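Local coordinates for surface glycoprotein (Trypanosoma brucei, PDB 5KLH), which is a surface antigen of the insect-stage parasite, here its bilobed ectodomain, and may act as a sensor at the cell membrane, at residues D12-A17 with F209-R214; V40-L45 with P54-E59; A83-R88 with Y170-Q175; V161-G166 with Y203-P208. One frame throughout, in Å; residues are numbered along the deposited sequence. Where two conformers were deposited one is given.

Contact 1: D12-A17 with F209-R214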
loop_
_atom_site.group_PDB
_atom_site.type_symbol
_atom_site.label_atom_id
_atom_site.label_comp_id
_atom_site.label_asym_id
_atom_site.label_seq_id
_atom_site.Cartn_x
_atom_site.Cartn_y
_atom_site.Cartn_z
ATOM N N ASP A 12 11.163 -5.382 18.168
ATOM C CA ASP A 12 12.163 -4.396 18.567
ATOM C C ASP A 12 12.289 -3.230 17.580
ATOM O O ASP A 12 12.328 -2.063 17.991
ATOM C CB ASP A 12 13.518 -5.086 18.756
ATOM C CG ASP A 12 14.616 -4.125 19.179
ATOM O OD1 ASP A 12 14.733 -3.841 20.389
ATOM O OD2 ASP A 12 15.371 -3.667 18.296
ATOM N N ASN A 13 12.360 -3.543 16.288
ATOM C CA ASN A 13 12.423 -2.506 15.254
ATOM C C ASN A 13 11.220 -1.569 15.351
ATOM O O ASN A 13 11.362 -0.345 15.266
ATOM C CB ASN A 13 12.509 -3.142 13.856
ATOM C CG ASN A 13 12.541 -2.111 12.737
ATOM O OD1 ASN A 13 11.540 -1.446 12.468
ATOM N ND2 ASN A 13 13.685 -1.992 12.062
ATOM N N PHE A 14 10.035 -2.145 15.521
ATOM C CA PHE A 14 8.841 -1.327 15.673
ATOM C C PHE A 14 8.911 -0.426 16.906
ATOM O O PHE A 14 8.611 0.764 16.816
ATOM C CB PHE A 14 7.595 -2.197 15.734
ATOM C CG PHE A 14 6.343 -1.414 15.936
ATOM C CD1 PHE A 14 5.893 -0.541 14.956
ATOM C CD2 PHE A 14 5.622 -1.524 17.111
ATOM C CE1 PHE A 14 4.744 0.196 15.140
ATOM C CE2 PHE A 14 4.474 -0.789 17.300
ATOM C CZ PHE A 14 4.034 0.077 16.312
ATOM N N LYS A 15 9.306 -0.987 18.053
ATOM C CA LYS A 15 9.429 -0.196 19.281
ATOM C C LYS A 15 10.411 0.954 19.123
ATOM O O LYS A 15 10.181 2.055 19.628
ATOM C CB LYS A 15 9.853 -1.091 20.464
ATOM C CG LYS A 15 8.753 -2.018 20.929
ATOM C CD LYS A 15 9.255 -3.108 21.907
ATOM C CE LYS A 15 9.888 -2.519 23.153
ATOM N NZ LYS A 15 10.320 -3.593 24.094
ATOM N N LYS A 16 11.505 0.716 18.406
ATOM C CA LYS A 16 12.481 1.763 18.228
ATOM C C LYS A 16 11.899 2.896 17.388
ATOM O O LYS A 16 12.158 4.057 17.664
ATOM C CB LYS A 16 13.761 1.187 17.616
ATOM C CG LYS A 16 14.552 0.373 18.644
ATOM C CD LYS A 16 15.726 -0.380 18.032
ATOM C CE LYS A 16 16.654 -0.913 19.124
ATOM N NZ LYS A 16 17.662 -1.870 18.585
ATOM N N ALA A 17 11.092 2.546 16.391
ATOM C CA ALA A 17 10.435 3.545 15.550
ATOM C C ALA A 17 9.451 4.383 16.366
ATOM O O ALA A 17 9.367 5.602 16.200
ATOM C CB ALA A 17 9.717 2.871 14.375
ATOM N N PHE A 209 2.434 4.091 12.001
ATOM C CA PHE A 209 1.543 3.387 11.076
ATOM C C PHE A 209 2.372 2.668 9.999
ATOM O O PHE A 209 2.111 1.504 9.667
ATOM C CB PHE A 209 0.548 4.370 10.434
ATOM C CG PHE A 209 -0.408 3.736 9.446
ATOM C CD1 PHE A 209 -0.081 3.646 8.107
ATOM C CD2 PHE A 209 -1.646 3.275 9.857
ATOM C CE1 PHE A 209 -0.948 3.073 7.195
ATOM C CE2 PHE A 209 -2.523 2.706 8.949
ATOM C CZ PHE A 209 -2.171 2.608 7.614
ATOM N N ILE A 210 3.362 3.366 9.456
ATOM C CA ILE A 210 4.207 2.790 8.411
ATOM C C ILE A 210 5.121 1.721 9.019
ATOM O O ILE A 210 5.258 0.630 8.464
ATOM C CB ILE A 210 5.018 3.875 7.696
ATOM C CG1 ILE A 210 4.082 4.724 6.830
ATOM C CG2 ILE A 210 6.140 3.253 6.875
ATOM C CD1 ILE A 210 4.740 5.945 6.204
ATOM N N ALA A 211 5.710 2.016 10.180
ATOM C CA ALA A 211 6.528 1.020 10.881
ATOM C C ALA A 211 5.762 -0.272 11.178
ATOM O O ALA A 211 6.295 -1.371 10.989
ATOM C CB ALA A 211 7.088 1.608 12.160
ATOM N N LEU A 212 4.514 -0.152 11.635
ATOM C CA LEU A 212 3.693 -1.320 11.898
ATOM C C LEU A 212 3.404 -2.092 10.611
ATOM O O LEU A 212 3.502 -3.324 10.595
ATOM C CB LEU A 212 2.390 -0.906 12.591
ATOM C CG LEU A 212 1.510 -2.019 13.143
ATOM C CD1 LEU A 212 2.278 -2.797 14.220
ATOM C CD2 LEU A 212 0.221 -1.442 13.707
ATOM N N GLU A 213 3.073 -1.372 9.536
ATOM C CA GLU A 213 2.820 -1.996 8.244
ATOM C C GLU A 213 4.028 -2.806 7.821
ATOM O O GLU A 213 3.902 -3.930 7.343
ATOM C CB GLU A 213 2.513 -0.940 7.166
ATOM C CG GLU A 213 1.118 -0.361 7.242
ATOM C CD GLU A 213 0.038 -1.355 6.835
ATOM O OE1 GLU A 213 0.105 -1.914 5.721
ATOM O OE2 GLU A 213 -0.897 -1.590 7.633
ATOM N N ARG A 214 5.200 -2.216 8.003
ATOM C CA ARG A 214 6.442 -2.865 7.596
ATOM C C ARG A 214 6.738 -4.093 8.433
ATOM O O ARG A 214 6.956 -5.185 7.898
ATOM C CB ARG A 214 7.623 -1.901 7.695
ATOM C CG ARG A 214 8.935 -2.526 7.237
ATOM C CD ARG A 214 10.100 -1.575 7.403
ATOM N NE ARG A 214 10.278 -1.201 8.804
ATOM C CZ ARG A 214 10.153 0.030 9.278
ATOM N NH1 ARG A 214 10.324 0.249 10.575
ATOM N NH2 ARG A 214 9.864 1.045 8.466
#

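Contact 2: V40-L45 with P54-E59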
loop_
_atom_site.group_PDB
_atom_site.type_symbol
_atom_site.label_atom_id
_atom_site.label_comp_id
_atom_site.label_asym_id
_atom_site.label_seq_id
_atom_site.Cartn_x
_atom_site.Cartn_y
_atom_site.Cartn_z
ATOM N N VAL A 40 -4.952 18.127 9.984
ATOM C CA VAL A 40 -4.052 17.229 10.690
ATOM C C VAL A 40 -4.847 16.353 11.646
ATOM O O VAL A 40 -5.626 16.856 12.459
ATOM C CB VAL A 40 -2.975 18.012 11.473
ATOM C CG1 VAL A 40 -2.087 17.060 12.285
ATOM C CG2 VAL A 40 -2.142 18.816 10.511
ATOM N N ARG A 41 -4.633 15.042 11.545
ATOM C CA ARG A 41 -5.370 14.060 12.319
ATOM C C ARG A 41 -4.435 13.291 13.220
ATOM O O ARG A 41 -3.389 12.814 12.780
ATOM C CB ARG A 41 -6.093 13.068 11.399
ATOM C CG ARG A 41 -7.151 13.659 10.496
ATOM C CD ARG A 41 -8.423 13.924 11.237
ATOM N NE ARG A 41 -9.478 14.470 10.383
ATOM C CZ ARG A 41 -10.593 15.005 10.871
ATOM N NH1 ARG A 41 -10.761 15.061 12.183
ATOM N NH2 ARG A 41 -11.529 15.488 10.066
ATOM N N ARG A 42 -4.819 13.146 14.480
ATOM C CA ARG A 42 -4.060 12.321 15.403
ATOM C C ARG A 42 -4.860 11.062 15.728
ATOM O O ARG A 42 -5.935 11.140 16.328
ATOM C CB ARG A 42 -3.720 13.119 16.664
ATOM C CG ARG A 42 -2.808 14.321 16.391
ATOM C CD ARG A 42 -2.972 15.448 17.415
ATOM N NE ARG A 42 -3.940 16.464 16.991
ATOM C CZ ARG A 42 -5.104 16.703 17.593
ATOM N NH1 ARG A 42 -5.912 17.646 17.126
ATOM N NH2 ARG A 42 -5.463 16.008 18.662
ATOM N N GLN A 43 -4.348 9.906 15.306
ATOM C CA GLN A 43 -5.025 8.633 15.520
ATOM C C GLN A 43 -4.204 7.793 16.492
ATOM O O GLN A 43 -3.037 8.103 16.785
ATOM C CB GLN A 43 -5.231 7.878 14.194
ATOM C CG GLN A 43 -3.914 7.441 13.486
ATOM C CD GLN A 43 -4.135 6.694 12.161
ATOM O OE1 GLN A 43 -5.272 6.343 11.824
ATOM N NE2 GLN A 43 -3.039 6.447 11.403
ATOM N N SER A 44 -4.817 6.738 17.004
ATOM C CA SER A 44 -4.113 5.812 17.874
ATOM C C SER A 44 -4.221 4.427 17.298
ATOM O O SER A 44 -5.313 3.982 16.936
ATOM C CB SER A 44 -4.685 5.852 19.305
ATOM O OG SER A 44 -4.365 7.079 19.935
ATOM N N LEU A 45 -3.082 3.757 17.191
ATOM C CA LEU A 45 -3.049 2.367 16.789
ATOM C C LEU A 45 -3.131 1.531 18.047
ATOM O O LEU A 45 -2.636 1.934 19.092
ATOM C CB LEU A 45 -1.765 2.058 16.021
ATOM C CG LEU A 45 -1.400 3.071 14.944
ATOM C CD1 LEU A 45 -0.058 2.716 14.343
ATOM C CD2 LEU A 45 -2.485 3.129 13.861
ATOM N N PRO A 54 0.691 6.397 19.051
ATOM C CA PRO A 54 0.295 7.585 18.279
ATOM C C PRO A 54 0.677 7.491 16.809
ATOM O O PRO A 54 1.676 6.870 16.445
ATOM C CB PRO A 54 1.064 8.725 18.952
ATOM C CG PRO A 54 2.240 8.073 19.554
ATOM C CD PRO A 54 1.801 6.688 19.971
ATOM N N SER A 55 -0.127 8.140 15.975
ATOM C CA SER A 55 0.109 8.194 14.537
ATOM C C SER A 55 -0.511 9.503 14.097
ATOM O O SER A 55 -1.582 9.868 14.585
ATOM C CB SER A 55 -0.519 6.991 13.822
ATOM O OG SER A 55 -0.522 7.146 12.404
ATOM N N VAL A 56 0.162 10.221 13.206
ATOM C CA VAL A 56 -0.297 11.545 12.828
ATOM C C VAL A 56 -0.199 11.698 11.318
ATOM O O VAL A 56 0.838 11.395 10.729
ATOM C CB VAL A 56 0.532 12.657 13.509
ATOM C CG1 VAL A 56 0.033 14.020 13.062
ATOM C CG2 VAL A 56 0.445 12.538 15.018
ATOM N N TYR A 57 -1.282 12.133 10.683
ATOM C CA TYR A 57 -1.255 12.376 9.246
ATOM C C TYR A 57 -2.060 13.633 8.937
ATOM O O TYR A 57 -2.808 14.121 9.778
ATOM C CB TYR A 57 -1.804 11.164 8.480
ATOM C CG TYR A 57 -3.207 10.752 8.867
ATOM C CD1 TYR A 57 -3.422 9.864 9.911
ATOM C CD2 TYR A 57 -4.310 11.230 8.171
ATOM C CE1 TYR A 57 -4.706 9.484 10.270
ATOM C CE2 TYR A 57 -5.589 10.852 8.519
ATOM C CZ TYR A 57 -5.777 9.978 9.570
ATOM O OH TYR A 57 -7.048 9.599 9.914
ATOM N N THR A 58 -1.903 14.178 7.745
ATOM C CA THR A 58 -2.802 15.241 7.325
ATOM C C THR A 58 -3.627 14.734 6.139
ATOM O O THR A 58 -3.145 13.916 5.341
ATOM C CB THR A 58 -2.033 16.530 7.002
ATOM O OG1 THR A 58 -2.953 17.613 6.875
ATOM C CG2 THR A 58 -1.229 16.398 5.709
ATOM N N GLU A 59 -4.887 15.164 6.059
ATOM C CA GLU A 59 -5.829 14.545 5.120
ATOM C C GLU A 59 -6.841 15.513 4.546
ATOM O O GLU A 59 -7.166 16.524 5.161
ATOM C CB GLU A 59 -6.590 13.390 5.793
ATOM C CG GLU A 59 -7.487 13.807 6.973
ATOM C CD GLU A 59 -8.867 14.310 6.556
ATOM O OE1 GLU A 59 -9.535 14.972 7.386
ATOM O OE2 GLU A 59 -9.298 14.033 5.411
HETATM O O HOH W 1 -11.686 16.139 7.045
HETATM O O HOH W 2 -6.810 6.564 9.440
#

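Contact 3: A83-R88 with Y170-Q175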
loop_
_atom_site.group_PDB
_atom_site.type_symbol
_atom_site.label_atom_id
_atom_site.label_comp_id
_atom_site.label_asym_id
_atom_site.label_seq_id
_atom_site.Cartn_x
_atom_site.Cartn_y
_atom_site.Cartn_z
ATOM N N ALA A 83 7.797 20.081 0.597
ATOM C CA ALA A 83 8.022 20.533 -0.779
ATOM C C ALA A 83 6.885 20.050 -1.670
ATOM O O ALA A 83 6.605 18.858 -1.704
ATOM C CB ALA A 83 9.352 20.029 -1.315
ATOM N N PRO A 84 6.217 20.975 -2.381
ATOM C CA PRO A 84 5.050 20.552 -3.157
ATOM C C PRO A 84 5.357 19.428 -4.143
ATOM O O PRO A 84 6.449 19.357 -4.730
ATOM C CB PRO A 84 4.645 21.826 -3.900
ATOM C CG PRO A 84 5.134 22.932 -3.013
ATOM C CD PRO A 84 6.412 22.435 -2.424
ATOM N N PHE A 85 4.380 18.543 -4.310
ATOM C CA PHE A 85 4.485 17.499 -5.309
ATOM C C PHE A 85 3.112 17.059 -5.742
ATOM O O PHE A 85 2.118 17.305 -5.040
ATOM C CB PHE A 85 5.320 16.305 -4.796
ATOM C CG PHE A 85 4.683 15.513 -3.688
ATOM C CD1 PHE A 85 4.809 15.917 -2.369
ATOM C CD2 PHE A 85 4.012 14.332 -3.961
ATOM C CE1 PHE A 85 4.244 15.174 -1.335
ATOM C CE2 PHE A 85 3.447 13.583 -2.931
ATOM C CZ PHE A 85 3.560 14.004 -1.627
ATOM N N THR A 86 3.061 16.424 -6.909
ATOM C CA THR A 86 1.824 15.867 -7.436
ATOM C C THR A 86 1.890 14.347 -7.476
ATOM O O THR A 86 2.907 13.770 -7.856
ATOM C CB THR A 86 1.528 16.394 -8.856
ATOM O OG1 THR A 86 1.357 17.815 -8.810
ATOM C CG2 THR A 86 0.252 15.768 -9.427
ATOM N N ARG A 87 0.801 13.704 -7.080
ATOM C CA ARG A 87 0.631 12.291 -7.365
ATOM C C ARG A 87 -0.553 12.123 -8.284
ATOM O O ARG A 87 -1.658 12.608 -7.982
ATOM C CB ARG A 87 0.419 11.467 -6.092
ATOM C CG ARG A 87 0.040 10.016 -6.382
ATOM C CD ARG A 87 1.252 9.216 -6.864
ATOM N NE ARG A 87 2.250 9.117 -5.806
ATOM C CZ ARG A 87 2.279 8.145 -4.893
ATOM N NH1 ARG A 87 1.383 7.158 -4.921
ATOM N NH2 ARG A 87 3.214 8.154 -3.952
ATOM N N ARG A 88 -0.311 11.455 -9.407
ATOM C CA ARG A 88 -1.377 10.910 -10.236
ATOM C C ARG A 88 -1.560 9.436 -9.921
ATOM O O ARG A 88 -0.588 8.695 -9.868
ATOM C CB ARG A 88 -1.053 11.102 -11.714
ATOM C CG ARG A 88 -1.349 12.496 -12.210
ATOM C CD ARG A 88 -0.871 12.684 -13.644
ATOM N NE ARG A 88 -1.459 13.890 -14.222
ATOM C CZ ARG A 88 -1.056 15.118 -13.935
ATOM N NH1 ARG A 88 -0.063 15.304 -13.085
ATOM N NH2 ARG A 88 -1.642 16.166 -14.507
ATOM N N TYR A 170 10.301 18.757 4.661
ATOM C CA TYR A 170 9.941 17.457 4.087
ATOM C C TYR A 170 9.806 17.519 2.565
ATOM O O TYR A 170 9.660 18.602 1.991
ATOM C CB TYR A 170 8.622 16.949 4.697
ATOM C CG TYR A 170 8.655 16.796 6.199
ATOM C CD1 TYR A 170 8.390 17.879 7.028
ATOM C CD2 TYR A 170 8.957 15.574 6.784
ATOM C CE1 TYR A 170 8.427 17.751 8.394
ATOM C CE2 TYR A 170 8.995 15.432 8.152
ATOM C CZ TYR A 170 8.727 16.526 8.952
ATOM O OH TYR A 170 8.761 16.409 10.320
ATOM N N ARG A 171 9.871 16.345 1.927
ATOM C CA ARG A 171 9.708 16.199 0.479
ATOM C C ARG A 171 9.109 14.821 0.253
ATOM O O ARG A 171 9.130 14.003 1.177
ATOM C CB ARG A 171 11.046 16.341 -0.249
ATOM C CG ARG A 171 12.020 15.258 0.155
ATOM C CD ARG A 171 13.388 15.484 -0.443
ATOM N NE ARG A 171 14.388 14.774 0.342
ATOM C CZ ARG A 171 15.691 15.022 0.294
ATOM N NH1 ARG A 171 16.163 15.963 -0.510
ATOM N NH2 ARG A 171 16.518 14.325 1.057
ATOM N N GLU A 172 8.577 14.541 -0.938
ATOM C CA GLU A 172 8.000 13.214 -1.121
ATOM C C GLU A 172 9.050 12.144 -0.900
ATOM O O GLU A 172 10.195 12.259 -1.383
ATOM C CB GLU A 172 7.366 13.001 -2.500
ATOM C CG GLU A 172 6.568 11.675 -2.483
ATOM C CD GLU A 172 5.881 11.271 -3.777
ATOM O OE1 GLU A 172 6.140 11.861 -4.854
ATOM O OE2 GLU A 172 5.076 10.312 -3.699
ATOM N N SER A 173 8.657 11.120 -0.151
ATOM C CA SER A 173 9.501 9.957 0.076
ATOM C C SER A 173 9.931 9.316 -1.232
ATOM O O SER A 173 9.147 9.204 -2.188
ATOM C CB SER A 173 8.781 8.930 0.957
ATOM O OG SER A 173 9.598 7.796 1.185
ATOM N N THR A 174 11.194 8.911 -1.251
ATOM C CA THR A 174 11.775 8.103 -2.304
ATOM C C THR A 174 11.415 6.634 -2.127
ATOM O O THR A 174 11.049 5.945 -3.082
ATOM C CB THR A 174 13.312 8.240 -2.312
ATOM O OG1 THR A 174 13.662 9.608 -2.543
ATOM C CG2 THR A 174 13.914 7.371 -3.384
ATOM N N GLN A 175 11.496 6.157 -0.892
ATOM C CA GLN A 175 11.365 4.734 -0.636
ATOM C C GLN A 175 9.901 4.302 -0.517
ATOM O O GLN A 175 9.521 3.209 -0.950
ATOM C CB GLN A 175 12.123 4.358 0.632
ATOM C CG GLN A 175 12.298 2.862 0.800
ATOM C CD GLN A 175 12.989 2.248 -0.400
ATOM O OE1 GLN A 175 14.132 2.566 -0.687
ATOM N NE2 GLN A 175 12.280 1.382 -1.128
HETATM O O HOH W 3 8.289 16.827 -2.402
HETATM O O HOH W 4 3.841 11.387 -6.551
#

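Contact 4: V161-G166 with Y203-P208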
loop_
_atom_site.group_PDB
_atom_site.type_symbol
_atom_site.label_atom_id
_atom_site.label_comp_id
_atom_site.label_asym_id
_atom_site.label_seq_id
_atom_site.Cartn_x
_atom_site.Cartn_y
_atom_site.Cartn_z
ATOM N N VAL A 161 3.481 9.569 1.301
ATOM C CA VAL A 161 4.504 9.645 2.345
ATOM C C VAL A 161 5.536 10.727 2.063
ATOM O O VAL A 161 6.052 10.851 0.941
ATOM C CB VAL A 161 5.215 8.272 2.521
ATOM C CG1 VAL A 161 6.173 8.289 3.696
ATOM C CG2 VAL A 161 4.198 7.162 2.726
ATOM N N ALA A 162 5.818 11.522 3.090
ATOM C CA ALA A 162 6.894 12.516 3.023
ATOM C C ALA A 162 8.056 12.113 3.914
ATOM O O ALA A 162 7.857 11.560 4.992
ATOM C CB ALA A 162 6.381 13.896 3.431
ATOM N N ALA A 163 9.264 12.418 3.454
ATOM C CA ALA A 163 10.511 12.190 4.186
ATOM C C ALA A 163 11.175 13.509 4.558
ATOM O O ALA A 163 11.052 14.499 3.832
ATOM C CB ALA A 163 11.465 11.369 3.350
ATOM N N SER A 164 11.892 13.525 5.673
ATOM C CA SER A 164 12.708 14.694 6.007
ATOM C C SER A 164 13.713 14.997 4.905
ATOM O O SER A 164 14.290 14.087 4.313
ATOM C CB SER A 164 13.458 14.477 7.320
ATOM O OG SER A 164 12.558 14.258 8.380
ATOM N N ASP A 165 13.921 16.277 4.621
ATOM C CA ASP A 165 15.098 16.663 3.858
ATOM C C ASP A 165 16.244 16.813 4.870
ATOM O O ASP A 165 16.116 16.399 6.030
ATOM C CB ASP A 165 14.860 17.943 3.043
ATOM C CG ASP A 165 14.365 19.115 3.886
ATOM O OD1 ASP A 165 14.476 19.063 5.122
ATOM O OD2 ASP A 165 13.877 20.106 3.297
ATOM N N GLY A 166 17.362 17.387 4.463
ATOM C CA GLY A 166 18.431 17.581 5.425
ATOM C C GLY A 166 18.174 18.762 6.344
ATOM O O GLY A 166 18.917 18.989 7.302
ATOM N N TYR A 203 1.388 10.841 5.344
ATOM C CA TYR A 203 2.169 10.439 6.515
ATOM C C TYR A 203 3.605 10.891 6.405
ATOM O O TYR A 203 4.115 11.145 5.295
ATOM C CB TYR A 203 2.166 8.913 6.676
ATOM C CG TYR A 203 0.834 8.360 7.090
ATOM C CD1 TYR A 203 -0.150 8.118 6.151
ATOM C CD2 TYR A 203 0.559 8.086 8.428
ATOM C CE1 TYR A 203 -1.399 7.620 6.536
ATOM C CE2 TYR A 203 -0.671 7.591 8.819
ATOM C CZ TYR A 203 -1.647 7.363 7.866
ATOM O OH TYR A 203 -2.886 6.870 8.242
ATOM N N SER A 204 4.288 10.940 7.544
ATOM C CA SER A 204 5.742 11.052 7.517
ATOM C C SER A 204 6.334 9.642 7.532
ATOM O O SER A 204 5.705 8.711 8.040
ATOM C CB SER A 204 6.270 11.890 8.691
ATOM O OG SER A 204 6.090 11.230 9.936
ATOM N N GLU A 205 7.516 9.490 6.938
ATOM C CA GLU A 205 8.194 8.200 6.856
ATOM C C GLU A 205 8.332 7.490 8.187
ATOM O O GLU A 205 8.243 6.269 8.247
ATOM C CB GLU A 205 9.605 8.354 6.256
ATOM C CG GLU A 205 9.655 8.444 4.772
ATOM C CD GLU A 205 11.074 8.321 4.239
ATOM O OE1 GLU A 205 12.043 8.675 4.966
ATOM O OE2 GLU A 205 11.216 7.908 3.077
ATOM N N GLY A 206 8.609 8.241 9.248
ATOM C CA GLY A 206 8.823 7.610 10.540
ATOM C C GLY A 206 7.556 7.332 11.334
ATOM O O GLY A 206 7.636 6.951 12.509
ATOM N N ASP A 207 6.388 7.498 10.718
ATOM C CA ASP A 207 5.142 7.257 11.462
ATOM C C ASP A 207 5.011 5.813 11.909
ATOM O O ASP A 207 5.354 4.901 11.170
ATOM C CB ASP A 207 3.921 7.627 10.626
ATOM C CG ASP A 207 2.693 7.808 11.476
ATOM O OD1 ASP A 207 2.485 8.949 11.926
ATOM O OD2 ASP A 207 1.939 6.817 11.677
ATOM N N PRO A 208 4.486 5.590 13.123
ATOM C CA PRO A 208 4.311 4.207 13.571
ATOM C C PRO A 208 3.340 3.410 12.695
ATOM O O PRO A 208 3.407 2.182 12.665
ATOM C CB PRO A 208 3.755 4.383 14.988
ATOM C CG PRO A 208 4.395 5.660 15.463
ATOM C CD PRO A 208 4.316 6.552 14.229
HETATM O O HOH W 5 12.357 10.864 6.841
#

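Contact 1: D12-A17 with F209-R214
Phe14, Ala17, Ala211 and Leu212 make the apolar part of this contact between two helices. The methyl groups of Ala17 and Ala211 meet, CB to CB, at 3.7 Å. Ala211 CB also sits at the edge of the Phe14 ring, near its plane, 3.7 Å from CD1. Leu212 approaches the same ring from over one face. Its CD1 makes a CH-pi contact 4.1 Å from the centroid of the Phe14 ring, displaced toward the rim. The ring reaches the facing helix because Phe14 CG is anti to the backbone N (chi1 178°).

The polar part is one hydrogen bond beside this apolar patch. Arg214 NH1 donates to Asn13 OD1 at 2.8 Å. The donor lies in the carbonyl plane of the Asn13 amide, and OD1 lies at the edge of the guanidinium. The two flat groups are steeply turned, with planes 72° apart. Arg214 NH2 has its own partner, the hydroxyl of Tyr176.

Val47 of strand 36-47 touches both Phe14 and Leu212. The axes approach to 9.4 Å and run antiparallel at 175°. This is a close antiparallel helix pair with small alanines at the interface, set against the beta sheet near the two ends of the ectodomain chain.

Contact 2: V40-L45 with P54-E59
Tyr57 lies between Arg41 and Gln43, and the three side chains share one face of the hairpin. Arg41 CB lies over one face of the tyrosine ring, toward the rim at CZ and CE2, 3.8 Å from the ring centroid in a CH-pi contact. Gln43 meets the ring at its edge instead, with CD 3.4 Å from Tyr57 CE1. The amide and ring planes stand 68° apart. A water joins Gln43 OE1 to Tyr57 OH.

The other end of the amide turns to Ser55. Gln43 NE2 donates to Ser55 OG at 2.8 Å, almost straight and within the amide plane. Ser55 OG is also bound by Asp207, which fixes this small polar group from a second direction.

Arg41 bends at chi2 (-78°) and carries its guanidinium to Glu59. Arg41 NE forms a salt bridge with Glu59 OE1 at 3.0 Å, on the anti side and tilted out of the carboxylate plane.

On the other face Val40 CG1 packs on Val56 CG1 at 3.8 Å, while the Arg42 stem runs beside Val56. The backbones are joined by reciprocal bonds at two hydrogen-bonded pairs, Arg41 with Tyr57 and Gln43 with Ser55. Arg41 N to Tyr57 O is the shortest of these at 2.7 Å. The arrangement is a twisted antiparallel beta hairpin of strands 36-47 and 51-63.

Contact 3: A83-R88 with Y170-Q175
Glu172 reaches across to Phe85 and Arg87 and carries most of this surface contact. Its carboxylate is well supplied with donors. Arg87 NH2 forms a salt bridge with Glu172 OE2 at 2.9 Å, and the bond is nearly straight (173°). The oxygen lies at the edge of the guanidinium, and the two planes are nearly coplanar. Glu172 OE1 accepts from a water at 2.9 Å. The same water donates to Thr86 O and accepts from Arg87 NE, so it ties the acid to both backbone and side chain. Arg87 NH2 has a further partner in the carbonyl of Gln177.

The acid's stem lies over one face of Phe85. Glu172 CB sits 3.7 Å from the ring centroid, almost on the ring normal, in a CH-pi contact. The extended chain (chi2 -179°) carries the carboxylate out over the CD2-CE2 side of the ring, stacked with the planes 19° apart.

At the other end the backbone does the work. Ala83 N donates to Tyr170 O at 2.8 Å, from above the carbonyl plane. A second water accepts from Glu172 N and donates to Ala83 O. Direct and water-mediated bonds thus join the two segments, and the paired charge of Arg87 probably helps keep Glu172 ionised.

Contact 4: V161-G166 with Y203-P208
Ala162 bonds to the facing strand through both its backbone N and its O. Ala162 N donates to Tyr203 O at 2.8 Å. Glu205 N then donates to Ala162 O at 2.9 Å. This is parallel pairing, Val161 with Tyr203 and Ala162 with Ser204. CA-H...O contacts run beside both bonds, such as Val161 CA to Tyr203 O at 3.3 Å.

Side chains meet where the second strand ends. Val161 CG1 touches Glu205 CG at 3.6 Å, and the two side chains cross at about a right angle. Glu205 CG is anti to its carbonyl carbon (chi1 -81°), and the chain extends beyond it. The carboxylate therefore passes close to the methyl of Ala163, with Glu205 OE1 3.2 Å from Ala163 CB.

Both carboxylate oxygens have polar partners. A water donates to Glu205 OE1 at 2.9 Å and accepts from Ser164 N, while Ser173 OG bonds to Glu205 OE2.

Further out, a type I turn from Ser204 to Asp207 leads the chain off the sheet. Asp207 N closes it on Ser204 O at 3.0 Å. Asp207 is the N-cap of the following helix: its OD2 takes the N-H of Phe209. Its OD1 accepts from Val56 N. One buried acid thus holds the helix start against strand 51-63, and these donors would probably stabilise its charge.

From the N terminus, helix 12-20 opens the widest loop. Contact 1 closes it only at helix 208-215, and the other three contacts nest inside. Contact 2 closes first, as a local hairpin. Contact 3 opens later, at residues 83-88, and contact 4 opens at 161-166 before contact 3 closes at 170-175. Contact 4 closes at 203-208, after contact 3 and just before contact 1, so contacts 3 and 4 cross. Contacts 2, 3 and 4 all reach one mixed sheet. Strand 170-172 is the next strand after 145-164 and pairs with it, linking contacts 3 and 4. Strand 197-204 neighbours 51-63 and leads into helix 208-215, joining contact 4 to contacts 2 and 1.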